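Local coordinates for protein inorganic pyrophosphatase (Helicobacter pylori, PDB 2BQX) that catalyses the magnesium-dependent hydrolysis of inorganic pyrophosphate to two phosphate ions and works as a homohexamer, at residues Ser126-Thr129 with Leu130-Lys134; Glu155-Glu158 with Ser159-Val163. All coordinates share one frame; numbering follows the deposited sequence.

Contact 1 comes first along the chain. It is the opening of helix 127-139. The chain then passes through this helix and strand 149-156. Contact 2 follows, where that strand gives way to the C-terminal helix 157-171. The two contacts are in series and neither nests in nor crosses the other. Contact 1 closes helical turns; contact 2 also closes the strand-to-helix junction. Neither closes a long loop. The centres of contact 1 and contact 2 are about 18 Å apart, and the two do not touch. Strand 149-156 links them: its F154 packs against L130 and I133 of contact 1. D121, shortly before contact 1, meets N156 and K157 of contact 2.

Contact 1 (Ser126-Thr129 with Leu130-Lys134); sequences SKHT and LDKIK
The backbone N-H groups of L130, D131, K132 and I133 bond to the carbonyl oxygens of S126, K127, H128 and T129, which forms the first turns of helix 127-139. S126 is the N-cap. Its OG lies 2.8 Å from T129 OG1, a hydrogen bond between two hydroxyls. The main side-chain pair is K127 and D131, one turn apart. NZ of K127 forms a salt bridge with OD1 of D131 at 3.1 Å, on the syn side of the carboxylate. K127 gets there by a bend at chi2 (64°), which brings its chain across the carboxylate. CE of K127 also lies 3.0 Å from D131 OD2. One residue further on, CE1 of H128 meets CE of K132 at 4.1 Å, with the lysine carbon oblique to the ring. T129 and I133 run alongside each other, and CG2 of T129 is 4.2 Å from CD1 of I133. I133 is buried against P51, L73 and F154. D131 packs on L143 and K132 on Y45 of a second subunit, while H128 packs on T115 of a third. L130 and I133 thus pack on their own chain, while D131, K132 and H128 meet neighbouring subunits; the salt bridge probably helps to offset the charge of D131 there.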
loop_
_atom_site.group_PDB
_atom_site.type_symbol
_atom_site.label_atom_id
_atom_site.label_comp_id
_atom_site.label_asym_id
_atom_site.label_seq_id
_atom_site.Cartn_x
_atom_site.Cartn_y
_atom_site.Cartn_z
ATOM N N SER A 126 -24.606 9.170 -2.565
ATOM C CA SER A 126 -25.092 8.186 -3.523
ATOM C C SER A 126 -25.723 6.976 -2.846
ATOM O O SER A 126 -25.353 6.595 -1.733
ATOM C CB SER A 126 -23.957 7.712 -4.433
ATOM O OG SER A 126 -23.127 6.783 -3.760
ATOM N N LYS A 127 -26.681 6.379 -3.544
ATOM C CA LYS A 127 -27.390 5.201 -3.076
ATOM C C LYS A 127 -26.401 4.072 -2.799
ATOM O O LYS A 127 -26.548 3.311 -1.839
ATOM C CB LYS A 127 -28.385 4.757 -4.149
ATOM C CG LYS A 127 -29.008 3.394 -3.927
ATOM C CD LYS A 127 -29.853 3.364 -2.674
ATOM C CE LYS A 127 -30.641 2.066 -2.595
ATOM N NZ LYS A 127 -31.339 1.936 -1.287
ATOM N N HIS A 128 -25.389 3.980 -3.651
ATOM C CA HIS A 128 -24.368 2.948 -3.540
ATOM C C HIS A 128 -23.557 3.081 -2.257
ATOM O O HIS A 128 -23.284 2.087 -1.588
ATOM C CB HIS A 128 -23.450 3.024 -4.765
ATOM C CG HIS A 128 -22.494 1.877 -4.887
ATOM N ND1 HIS A 128 -21.240 1.884 -4.315
ATOM C CD2 HIS A 128 -22.607 0.691 -5.530
ATOM C CE1 HIS A 128 -20.620 0.753 -4.603
ATOM N NE2 HIS A 128 -21.428 0.011 -5.339
ATOM N N THR A 129 -23.176 4.308 -1.915
ATOM C CA THR A 129 -22.392 4.545 -0.710
ATOM C C THR A 129 -23.189 4.242 0.555
ATOM O O THR A 129 -22.667 3.651 1.504
ATOM C CB THR A 129 -21.897 5.997 -0.647
ATOM O OG1 THR A 129 -21.168 6.301 -1.842
ATOM C CG2 THR A 129 -20.979 6.193 0.552
ATOM N N LEU A 130 -24.451 4.659 0.566
ATOM C CA LEU A 130 -25.325 4.424 1.706
ATOM C C LEU A 130 -25.551 2.928 1.906
ATOM O O LEU A 130 -25.476 2.428 3.028
ATOM C CB LEU A 130 -26.665 5.141 1.500
ATOM C CG LEU A 130 -26.838 6.511 2.171
ATOM C CD1 LEU A 130 -25.574 7.329 2.056
ATOM C CD2 LEU A 130 -28.026 7.236 1.546
ATOM N N ASP A 131 -25.816 2.213 0.817
ATOM C CA ASP A 131 -26.041 0.775 0.901
ATOM C C ASP A 131 -24.789 0.052 1.389
ATOM O O ASP A 131 -24.881 -0.902 2.159
ATOM C CB ASP A 131 -26.439 0.199 -0.460
ATOM C CG ASP A 131 -27.806 0.669 -0.926
ATOM O OD1 ASP A 131 -28.629 1.059 -0.074
ATOM O OD2 ASP A 131 -28.054 0.627 -2.148
ATOM N N LYS A 132 -23.620 0.497 0.931
ATOM C CA LYS A 132 -22.365 -0.138 1.338
ATOM C C LYS A 132 -22.147 0.038 2.837
ATOM O O LYS A 132 -21.742 -0.892 3.534
ATOM C CB LYS A 132 -21.170 0.456 0.573
ATOM C CG LYS A 132 -19.809 -0.113 1.021
ATOM C CD LYS A 132 -18.620 0.541 0.311
ATOM C CE LYS A 132 -18.544 0.175 -1.164
ATOM N NZ LYS A 132 -17.324 0.748 -1.833
ATOM N N ILE A 133 -22.410 1.240 3.332
ATOM C CA ILE A 133 -22.237 1.509 4.754
ATOM C C ILE A 133 -23.210 0.685 5.590
ATOM O O ILE A 133 -22.832 0.081 6.604
ATOM C CB ILE A 133 -22.432 3.001 5.058
ATOM C CG1 ILE A 133 -21.268 3.791 4.453
ATOM C CG2 ILE A 133 -22.553 3.221 6.567
ATOM C CD1 ILE A 133 -21.381 5.286 4.593
ATOM N N LYS A 134 -24.465 0.652 5.158
ATOM C CA LYS A 134 -25.492 -0.098 5.872
ATOM C C LYS A 134 -25.174 -1.589 5.909
ATOM O O LYS A 134 -25.300 -2.239 6.947
ATOM C CB LYS A 134 -26.861 0.133 5.213
ATOM C CG LYS A 134 -27.974 -0.778 5.722
ATOM C CD LYS A 134 -29.355 -0.142 5.531
ATOM C CE LYS A 134 -29.669 0.149 4.074
ATOM N NZ LYS A 134 -30.971 0.877 3.921
#

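Contact 2 (Glu155-Glu158 with Ser159-Val163); sequences ENKE and SAIKV
N156 and S159 meet at a strand-to-helix junction, where N156 is the N-cap of helix 157-171. OD1 of N156 accepts from S159 N at 3.1 Å. The bond runs nearly along the amide C=O, with a C=O...N angle of 163°. A chi1 of 59° sets the amide between its own backbone N and carbonyl carbon, turned back over the helix start. The backbone O of N156 takes A160 N, so this residue grips the first turn twice. S159 is held from another direction as well. Its OG donates to E155 OE1 in a short bond of 2.5 Å. The hydroxyl meets OE1 on the anti side of the carboxylate, 22° out of its plane. CB of E155 also lies against the serine hydroxyl. This ties E155, in strand 149-156, to the first turn of the helix.

K157 and I161 cross at an angle, with CG of K157 4.0 Å from CD1 of I161. The lysine chain is fully extended, and its NZ forms a salt bridge with D13. E158 and K162 instead run in the same direction, one beside the other. OE1 of E158 and NZ of K162 form a long salt bridge of 3.5 Å. A bend at chi4 puts that NZ beside the E158 side chain. A water bridges K162 NZ to the backbone O of E158: it accepts from NZ and donates to that oxygen at 2.6 Å.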
loop_
_atom_site.group_PDB
_atom_site.type_symbol
_atom_site.label_atom_id
_atom_site.label_comp_id
_atom_site.label_asym_id
_atom_site.label_seq_id
_atom_site.Cartn_x
_atom_site.Cartn_y
_atom_site.Cartn_z
ATOM N N GLU A 155 -31.185 8.909 8.617
ATOM C CA GLU A 155 -32.063 10.055 8.818
ATOM C C GLU A 155 -31.243 11.269 8.397
ATOM O O GLU A 155 -30.013 11.198 8.355
ATOM C CB GLU A 155 -32.501 10.164 10.278
ATOM C CG GLU A 155 -33.185 8.900 10.768
ATOM C CD GLU A 155 -34.129 9.144 11.924
ATOM O OE1 GLU A 155 -33.795 9.953 12.812
ATOM O OE2 GLU A 155 -35.205 8.509 11.949
ATOM N N ASN A 156 -31.913 12.374 8.083
ATOM C CA ASN A 156 -31.224 13.567 7.614
ATOM C C ASN A 156 -30.443 14.383 8.639
ATOM O O ASN A 156 -30.403 14.061 9.828
ATOM C CB ASN A 156 -32.202 14.487 6.875
ATOM C CG ASN A 156 -33.359 14.932 7.739
ATOM O OD1 ASN A 156 -33.244 15.018 8.962
ATOM N ND2 ASN A 156 -34.485 15.240 7.100
ATOM N N LYS A 157 -29.815 15.446 8.150
ATOM C CA LYS A 157 -29.010 16.334 8.980
ATOM C C LYS A 157 -29.791 16.919 10.156
ATOM O O LYS A 157 -29.257 17.053 11.260
ATOM C CB LYS A 157 -28.440 17.460 8.115
ATOM C CG LYS A 157 -27.504 18.403 8.846
ATOM C CD LYS A 157 -27.104 19.567 7.947
ATOM C CE LYS A 157 -26.138 20.482 8.659
ATOM N NZ LYS A 157 -25.812 21.708 7.875
ATOM N N GLU A 158 -31.049 17.274 9.925
ATOM C CA GLU A 158 -31.871 17.839 10.992
ATOM C C GLU A 158 -31.948 16.846 12.154
ATOM O O GLU A 158 -31.852 17.232 13.318
ATOM C CB GLU A 158 -33.273 18.152 10.462
ATOM C CG GLU A 158 -34.232 18.687 11.506
ATOM C CD GLU A 158 -35.543 19.160 10.900
ATOM O OE1 GLU A 158 -36.466 19.496 11.671
ATOM O OE2 GLU A 158 -35.647 19.201 9.656
ATOM N N SER A 159 -32.109 15.566 11.829
ATOM C CA SER A 159 -32.187 14.523 12.845
ATOM C C SER A 159 -30.840 14.325 13.531
ATOM O O SER A 159 -30.771 14.139 14.744
ATOM C CB SER A 159 -32.639 13.204 12.221
ATOM O OG SER A 159 -32.661 12.172 13.194
ATOM N N ALA A 160 -29.769 14.370 12.748
ATOM C CA ALA A 160 -28.428 14.195 13.286
ATOM C C ALA A 160 -28.099 15.284 14.302
ATOM O O ALA A 160 -27.474 15.017 15.329
ATOM C CB ALA A 160 -27.403 14.206 12.148
ATOM N N ILE A 161 -28.509 16.514 14.005
ATOM C CA ILE A 161 -28.262 17.642 14.898
ATOM C C ILE A 161 -28.946 17.403 16.240
ATOM O O ILE A 161 -28.390 17.711 17.295
ATOM C CB ILE A 161 -28.766 18.963 14.267
ATOM C CG1 ILE A 161 -27.870 19.324 13.074
ATOM C CG2 ILE A 161 -28.750 20.091 15.302
ATOM C CD1 ILE A 161 -28.408 20.428 12.198
ATOM N N LYS A 162 -30.152 16.850 16.198
ATOM C CA LYS A 162 -30.888 16.556 17.423
ATOM C C LYS A 162 -30.124 15.538 18.258
ATOM O O LYS A 162 -30.015 15.674 19.476
ATOM C CB LYS A 162 -32.279 16.021 17.085
ATOM C CG LYS A 162 -33.226 17.091 16.563
ATOM C CD LYS A 162 -34.594 16.515 16.242
ATOM C CE LYS A 162 -35.587 17.619 15.924
ATOM N NZ LYS A 162 -35.142 18.456 14.776
ATOM N N VAL A 163 -29.590 14.521 17.588
ATOM C CA VAL A 163 -28.822 13.474 18.250
ATOM C C VAL A 163 -27.590 14.070 18.913
ATOM O O VAL A 163 -27.270 13.752 20.062
ATOM C CB VAL A 163 -28.391 12.390 17.227
ATOM C CG1 VAL A 163 -27.481 11.362 17.884
ATOM C CG2 VAL A 163 -29.629 11.712 16.660
HETATM O O HOH W 1 -32.533 19.598 13.991
#